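PDB 3RHF: putative polyphosphate kinase 2 family protein from Arthrobacter aurescens, which probably acts as a polyphosphate kinase, transferring phosphate between polyphosphate and nucleotides. Local coordinates for residues T113-E116 and K117-F121; Q142-D145 and V146-H149; A166-D169 and F170-R173. One frame throughout, in Å; residues are numbered along the deposited sequence.

Interaction 1 of 3, residues T113-E116 and K117-F121; sequences TDEE and KSHDF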
loop_
_atom_site.group_PDB
_atom_site.type_symbol
_atom_site.label_atom_id
_atom_site.label_comp_id
_atom_site.label_asym_id
_atom_site.label_seq_id
_atom_site.Cartn_x
_atom_site.Cartn_y
_atom_site.Cartn_z
ATOM N N THR A 113 6.684 -18.877 12.078
ATOM C CA THR A 113 5.940 -20.129 12.038
ATOM C C THR A 113 6.865 -21.321 12.277
ATOM O O THR A 113 8.078 -21.219 12.188
ATOM C CB THR A 113 5.256 -20.389 10.688
ATOM O OG1 THR A 113 6.245 -20.741 9.711
ATOM C CG2 THR A 113 4.499 -19.190 10.231
ATOM N N ASP A 114 6.250 -22.452 12.619
ATOM C CA ASP A 114 6.991 -23.720 12.817
ATOM C C ASP A 114 7.822 -24.050 11.549
ATOM O O ASP A 114 9.033 -24.249 11.644
ATOM C CB ASP A 114 6.039 -24.885 13.209
ATOM C CG ASP A 114 5.505 -24.791 14.701
ATOM O OD1 ASP A 114 6.224 -24.310 15.636
ATOM O OD2 ASP A 114 4.350 -25.249 14.924
ATOM N N GLU A 115 7.194 -24.017 10.369
ATOM C CA GLU A 115 7.973 -24.072 9.115
ATOM C C GLU A 115 9.180 -23.117 9.181
ATOM O O GLU A 115 10.338 -23.537 9.028
ATOM C CB GLU A 115 7.117 -23.762 7.892
ATOM C CG GLU A 115 7.852 -24.051 6.575
ATOM C CD GLU A 115 7.101 -23.596 5.318
ATOM O OE1 GLU A 115 6.292 -22.651 5.394
ATOM O OE2 GLU A 115 7.351 -24.162 4.234
ATOM N N GLU A 116 8.936 -21.851 9.471
ATOM C CA GLU A 116 10.044 -20.906 9.541
ATOM C C GLU A 116 11.079 -21.248 10.613
ATOM O O GLU A 116 12.281 -21.104 10.372
ATOM C CB GLU A 116 9.544 -19.467 9.668
ATOM C CG GLU A 116 8.710 -19.017 8.455
ATOM C CD GLU A 116 7.979 -17.667 8.650
ATOM O OE1 GLU A 116 7.902 -17.132 9.766
ATOM O OE2 GLU A 116 7.464 -17.135 7.663
ATOM N N LYS A 117 10.647 -21.728 11.780
ATOM C CA LYS A 117 11.615 -22.013 12.850
ATOM C C LYS A 117 12.532 -23.195 12.447
ATOM O O LYS A 117 13.636 -23.384 12.995
ATOM C CB LYS A 117 10.927 -22.318 14.201
ATOM C CG LYS A 117 10.196 -21.123 14.880
ATOM C CD LYS A 117 10.062 -21.171 16.428
ATOM C CE LYS A 117 8.743 -21.872 16.970
ATOM N NZ LYS A 117 7.367 -21.317 16.502
ATOM N N SER A 118 12.093 -23.993 11.490
ATOM C CA SER A 118 12.857 -25.172 11.155
ATOM C C SER A 118 13.818 -24.900 9.960
ATOM O O SER A 118 14.528 -25.790 9.515
ATOM C CB SER A 118 11.896 -26.364 10.961
ATOM O OG SER A 118 11.413 -26.387 9.637
ATOM N N HIS A 119 13.854 -23.648 9.486
ATOM C CA HIS A 119 14.899 -23.195 8.570
ATOM C C HIS A 119 15.882 -22.276 9.276
ATOM O O HIS A 119 15.613 -21.787 10.358
ATOM C CB HIS A 119 14.331 -22.406 7.415
ATOM C CG HIS A 119 13.603 -23.232 6.420
ATOM N ND1 HIS A 119 14.221 -23.783 5.319
ATOM C CD2 HIS A 119 12.295 -23.581 6.340
ATOM C CE1 HIS A 119 13.322 -24.441 4.607
ATOM N NE2 HIS A 119 12.148 -24.344 5.211
ATOM N N ASP A 120 17.009 -22.030 8.612
ATOM C CA ASP A 120 17.922 -20.980 8.994
ATOM C C ASP A 120 17.152 -19.660 9.024
ATOM O O ASP A 120 16.182 -19.499 8.315
ATOM C CB ASP A 120 19.041 -20.873 7.990
ATOM C CG ASP A 120 19.954 -19.750 8.311
ATOM O OD1 ASP A 120 20.663 -19.907 9.329
ATOM O OD2 ASP A 120 19.948 -18.715 7.598
ATOM N N PHE A 121 17.594 -18.728 9.865
ATOM C CA PHE A 121 16.794 -17.553 10.194
ATOM C C PHE A 121 16.617 -16.622 9.015
ATOM O O PHE A 121 15.605 -15.967 8.946
ATOM C CB PHE A 121 17.361 -16.820 11.393
ATOM C CG PHE A 121 18.553 -15.979 11.091
ATOM C CD1 PHE A 121 18.443 -14.613 11.005
ATOM C CD2 PHE A 121 19.801 -16.547 10.907
ATOM C CE1 PHE A 121 19.570 -13.831 10.723
ATOM C CE2 PHE A 121 20.906 -15.785 10.637
ATOM C CZ PHE A 121 20.803 -14.422 10.546
HETATM O O HOH W 1 10.246 -25.277 3.885
#

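Interaction 2 of 3, residues Q142-D145 and V146-H149; sequences QYED and VLIH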
loop_
_atom_site.group_PDB
_atom_site.type_symbol
_atom_site.label_atom_id
_atom_site.label_comp_id
_atom_site.label_asym_id
_atom_site.label_seq_id
_atom_site.Cartn_x
_atom_site.Cartn_y
_atom_site.Cartn_z
ATOM N N GLN A 142 15.523 -9.197 9.545
ATOM C CA GLN A 142 16.452 -10.248 9.945
ATOM C C GLN A 142 17.136 -9.951 11.301
ATOM O O GLN A 142 17.573 -10.873 11.996
ATOM C CB GLN A 142 17.505 -10.478 8.869
ATOM C CG GLN A 142 18.441 -9.290 8.569
ATOM C CD GLN A 142 17.897 -8.361 7.525
ATOM O OE1 GLN A 142 16.681 -8.378 7.245
ATOM N NE2 GLN A 142 18.787 -7.523 6.926
ATOM N N TYR A 143 17.182 -8.676 11.670
ATOM C CA TYR A 143 17.760 -8.244 12.908
ATOM C C TYR A 143 17.004 -8.716 14.139
ATOM O O TYR A 143 17.614 -8.857 15.210
ATOM C CB TYR A 143 17.935 -6.721 12.902
ATOM C CG TYR A 143 19.063 -6.346 11.947
ATOM C CD1 TYR A 143 20.372 -6.370 12.355
ATOM C CD2 TYR A 143 18.804 -6.024 10.624
ATOM C CE1 TYR A 143 21.426 -6.038 11.460
ATOM C CE2 TYR A 143 19.827 -5.701 9.729
ATOM C CZ TYR A 143 21.140 -5.728 10.149
ATOM O OH TYR A 143 22.138 -5.396 9.258
ATOM N N GLU A 144 15.713 -8.998 14.008
ATOM C CA GLU A 144 14.965 -9.494 15.149
ATOM C C GLU A 144 15.705 -10.668 15.762
ATOM O O GLU A 144 15.699 -10.837 17.015
ATOM C CB GLU A 144 13.549 -9.931 14.793
ATOM C CG GLU A 144 12.628 -8.776 14.428
ATOM C CD GLU A 144 12.250 -7.909 15.615
ATOM O OE1 GLU A 144 11.448 -8.355 16.439
ATOM O OE2 GLU A 144 12.723 -6.770 15.731
ATOM N N ASP A 145 16.377 -11.448 14.892
ATOM C CA ASP A 145 17.045 -12.659 15.339
ATOM C C ASP A 145 18.374 -12.405 16.029
ATOM O O ASP A 145 18.965 -13.341 16.499
ATOM C CB ASP A 145 17.195 -13.635 14.194
ATOM C CG ASP A 145 15.858 -14.138 13.714
ATOM O OD1 ASP A 145 15.230 -14.930 14.455
ATOM O OD2 ASP A 145 15.427 -13.742 12.607
ATOM N N VAL A 146 18.848 -11.162 16.086
ATOM C CA VAL A 146 19.926 -10.811 17.013
ATOM C C VAL A 146 19.551 -9.764 18.076
ATOM O O VAL A 146 20.444 -9.171 18.693
ATOM C CB VAL A 146 21.167 -10.322 16.276
ATOM C CG1 VAL A 146 21.659 -11.411 15.392
ATOM C CG2 VAL A 146 20.893 -9.025 15.513
ATOM N N LEU A 147 18.256 -9.535 18.279
ATOM C CA LEU A 147 17.793 -8.563 19.281
ATOM C C LEU A 147 16.974 -9.279 20.361
ATOM O O LEU A 147 17.441 -9.483 21.445
ATOM C CB LEU A 147 16.966 -7.427 18.655
ATOM C CG LEU A 147 17.744 -6.543 17.688
ATOM C CD1 LEU A 147 16.811 -5.780 16.786
ATOM C CD2 LEU A 147 18.716 -5.619 18.429
ATOM N N ILE A 148 15.747 -9.660 20.040
ATOM C CA ILE A 148 14.891 -10.288 20.990
ATOM C C ILE A 148 15.630 -11.552 21.482
ATOM O O ILE A 148 15.766 -11.778 22.679
ATOM C CB ILE A 148 13.445 -10.501 20.391
ATOM C CG1 ILE A 148 12.436 -10.829 21.504
ATOM C CG2 ILE A 148 13.386 -11.590 19.384
ATOM C CD1 ILE A 148 10.924 -10.664 21.079
ATOM N N HIS A 149 16.192 -12.318 20.558
ATOM C CA HIS A 149 16.874 -13.564 20.904
ATOM C C HIS A 149 18.048 -13.308 21.841
ATOM O O HIS A 149 18.328 -14.095 22.725
ATOM C CB HIS A 149 17.368 -14.265 19.637
ATOM C CG HIS A 149 16.283 -14.908 18.822
ATOM N ND1 HIS A 149 16.300 -16.248 18.481
ATOM C CD2 HIS A 149 15.161 -14.394 18.265
ATOM C CE1 HIS A 149 15.236 -16.533 17.752
ATOM N NE2 HIS A 149 14.523 -15.428 17.614
#

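Interaction 3 of 3, residues A166-D169 and F170-R173; sequences AIND and FESR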
loop_
_atom_site.group_PDB
_atom_site.type_symbol
_atom_site.label_atom_id
_atom_site.label_comp_id
_atom_site.label_asym_id
_atom_site.label_seq_id
_atom_site.Cartn_x
_atom_site.Cartn_y
_atom_site.Cartn_z
ATOM N N ALA A 166 26.320 -13.692 9.058
ATOM C CA ALA A 166 25.399 -14.105 7.984
ATOM C C ALA A 166 24.612 -12.914 7.384
ATOM O O ALA A 166 24.453 -12.782 6.148
ATOM C CB ALA A 166 24.463 -15.172 8.478
ATOM N N ILE A 167 24.141 -12.044 8.278
ATOM C CA ILE A 167 23.442 -10.834 7.920
ATOM C C ILE A 167 24.326 -10.017 6.969
ATOM O O ILE A 167 23.920 -9.674 5.877
ATOM C CB ILE A 167 23.034 -10.048 9.210
ATOM C CG1 ILE A 167 21.849 -10.734 9.902
ATOM C CG2 ILE A 167 22.654 -8.673 8.911
ATOM C CD1 ILE A 167 21.612 -10.308 11.352
ATOM N N ASN A 168 25.560 -9.754 7.351
ATOM C CA ASN A 168 26.450 -8.991 6.515
ATOM C C ASN A 168 26.689 -9.614 5.144
ATOM O O ASN A 168 26.770 -8.888 4.143
ATOM C CB ASN A 168 27.764 -8.775 7.237
ATOM C CG ASN A 168 27.651 -7.743 8.363
ATOM O OD1 ASN A 168 26.757 -6.866 8.370
ATOM N ND2 ASN A 168 28.559 -7.825 9.307
ATOM N N ASP A 169 26.774 -10.941 5.097
ATOM C CA ASP A 169 26.970 -11.684 3.853
ATOM C C ASP A 169 25.743 -11.591 2.987
ATOM O O ASP A 169 25.853 -11.319 1.794
ATOM C CB ASP A 169 27.261 -13.153 4.114
ATOM C CG ASP A 169 27.366 -13.974 2.802
ATOM O OD1 ASP A 169 28.415 -13.881 2.092
ATOM O OD2 ASP A 169 26.405 -14.726 2.456
ATOM N N PHE A 170 24.587 -11.778 3.612
ATOM C CA PHE A 170 23.286 -11.520 3.008
ATOM C C PHE A 170 23.128 -10.130 2.457
ATOM O O PHE A 170 22.834 -9.936 1.250
ATOM C CB PHE A 170 22.260 -11.721 4.055
ATOM C CG PHE A 170 20.893 -11.441 3.643
ATOM C CD1 PHE A 170 20.313 -12.126 2.591
ATOM C CD2 PHE A 170 20.131 -10.573 4.359
ATOM C CE1 PHE A 170 18.990 -11.901 2.237
ATOM C CE2 PHE A 170 18.798 -10.365 4.023
ATOM C CZ PHE A 170 18.239 -11.023 2.954
ATOM N N GLU A 171 23.328 -9.126 3.285
ATOM C CA GLU A 171 23.200 -7.757 2.750
ATOM C C GLU A 171 24.196 -7.516 1.595
ATOM O O GLU A 171 23.927 -6.809 0.648
ATOM C CB GLU A 171 23.368 -6.755 3.879
ATOM C CG GLU A 171 22.164 -6.836 4.794
ATOM C CD GLU A 171 22.266 -5.986 6.069
ATOM O OE1 GLU A 171 23.292 -5.253 6.238
ATOM O OE2 GLU A 171 21.277 -6.066 6.874
ATOM N N SER A 172 25.364 -8.123 1.691
ATOM C CA SER A 172 26.355 -7.995 0.654
ATOM C C SER A 172 25.886 -8.685 -0.656
ATOM O O SER A 172 26.128 -8.195 -1.752
ATOM C CB SER A 172 27.693 -8.549 1.160
ATOM O OG SER A 172 28.573 -8.707 0.078
ATOM N N ARG A 173 25.176 -9.796 -0.544
ATOM C CA ARG A 173 24.679 -10.461 -1.739
ATOM C C ARG A 173 23.619 -9.581 -2.383
ATOM O O ARG A 173 23.609 -9.394 -3.612
ATOM C CB ARG A 173 24.155 -11.859 -1.413
ATOM C CG ARG A 173 25.238 -12.964 -1.504
ATOM C CD ARG A 173 25.188 -14.058 -0.374
ATOM N NE ARG A 173 23.816 -14.489 -0.155
ATOM C CZ ARG A 173 23.274 -14.806 1.007
ATOM N NH1 ARG A 173 23.980 -14.799 2.111
ATOM N NH2 ARG A 173 21.990 -15.155 1.046
HETATM O O HOH W 2 25.904 -5.235 6.187
#

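Interaction 1 of 3, residues T113-E116 and K117-F121
E115 O takes two bonds from S118, the backbone N and OG both arriving from the same face of its carbonyl plane, in a short helix, 114-117, that opens with a capping box. In that box T113 OG1 accepts from E116 N at 2.9 Å in an almost straight bond, and E116 OE1 accepts in turn from T113 N, which meets the carboxylate from above its plane, 47° out. E116 reaches back because its CG stands beside its own backbone N (chi1 -62°) and the chain then runs extended. The same OE1 has a second partner, R124, so the cap is tied to the following helix, 123-126.

The first helical bond, K117 N to T113 O, is short at 2.7 Å. After it the pattern tightens: S118 N keeps a weak bond to D114 O and a better one to E115 O, and H119 N closes on E116 O at 3.1 Å. S118 OG can share E115 O because chi1 of 86° sets it between the backbone N and the carbonyl carbon.

On the solvent side D114 and K117 run alongside each other, and the lysine, bent at chi3 and chi4, brings NZ to 3.3 Å from D114 OD1, a long, weak salt bridge; P112 O is a further weak acceptor for the ammonium. The H119 ring stacks on W123, while D120 caps L122 N and pairs with R162. E115 O lies at the edge of the imidazole, 3.3 Å from H119 CD2, and one water bridges the two side chains, donating to E115 OE2 and sitting 2.5 Å from H119 NE2.

Interaction 2 of 3, residues Q142-D145 and V146-H149
V146 N bonds to Y143 O at 2.8 Å, and this bond closes a turn in the link between strand 135-139 and helix 148-151. One branch of the valine, CG2, lies between the backbone N and the carbonyl carbon, where it presses on Y143 O and comes 4.2 Å from Y143 CD1; the two side chains lie side by side, pointing the same way, with CG2 oblique to the ring. The valine also packs on R163 and Y164 of helix 157-176.

L147 follows with its N on E144 O at 3.1 Å. Its CD1 lies alongside the tyrosine stem, 4.2 Å from Y143 CB, and the leucine continues onto A227 and Y228 of helix 221-235. The Y143 hydroxyl finds its partners farther off, in E171 and K183, while W242 meets the ring edge-to-face. The E144 carboxylate is likewise held from outside, by Q81.

I148 N gives E144 O a second, weak bond, at 131°. A chi1 of -165° turns CG1 away from the isoleucine's own N and sets the CG2 branch against the same oxygen, 3.4 Å from E144 O; the side chain also touches Y224.

H149 closes the run. Its imidazole lies alongside the D145 carboxylate, the two planes 64° apart, and NE2 is 3.3 Å from D145 OD1, but the angle is too poor for a hydrogen bond. The backbone of D145 is held separately: its N bonds to Q142 O and its O accepts from R163. These tight turns, with helical backbone angles at 142-144, form part of a strand-to-helix connection in a three-layer alpha/beta/alpha sandwich, consistent with the P-loop NTPase-type fold of the PPK2 family.

Interaction 3 of 3, residues A166-D169 and F170-R173
E171 OE1 is held by the ammonium of K183 in a salt bridge and by a water 2.6 Å away, which also lies 2.9 Å from N168 OD1. The other carboxylate oxygen, E171 OE2, takes a bond from the Y143 hydroxyl and a weak one from Q142, so the buried acid is well supplied. I167 and E171 run side by side on this face, I167 CG2 lying 3.6 Å from E171 OE2. The N168 amide nitrogen is bonded to K234 O.

Helix 157-176, one of the outer helices of the alpha/beta/alpha sandwich, supplies the regular i to i+4 ladder here: F170 N to A166 O and E171 N to I167 O, both 2.7 Å, then S172 N to N168 O.

One turn apart, D169 and R173 form a salt bridge, D169 OD2 to R173 NH1, whose 2.5 Å is implausibly short and its exact length doubtful. The oxygen comes in at the guanidinium edge, near its plane, while carboxylate and guanidinium planes stand 41° apart. A chi1 of 176° carries the D169 carboxylate on toward the next turn, and the arginine, bent at chi2 and chi3, curls back to meet it. Exchanging R173 for alanine would probably leave D169 and E126 without the cation that joins them, since NH2 pairs with E126 on helix 123-126. F170 CA packs on one guanidinium face, offset toward its rim.

Overall arrangement
The three contacts come in series along the chain. Interaction 1 belongs to the short surface helix after strand 104-108 and the turn that follows it, interaction 2 to the segment following strand 135-139, and interaction 3 to helix 157-176, which leads to strand 179-187; all three strands are in the same parallel five-stranded sheet. Centres of interactions 1 and 2 lie about 14 Å apart, of 2 and 3 about 15 Å, of 1 and 3 about 19 Å. F121, at the end of interaction 1, packs against D145 and Q142 as well as I167 and A166, touching both other contacts, while Y143 and Q142 join interaction 2 directly to E171 and I167 of interaction 3.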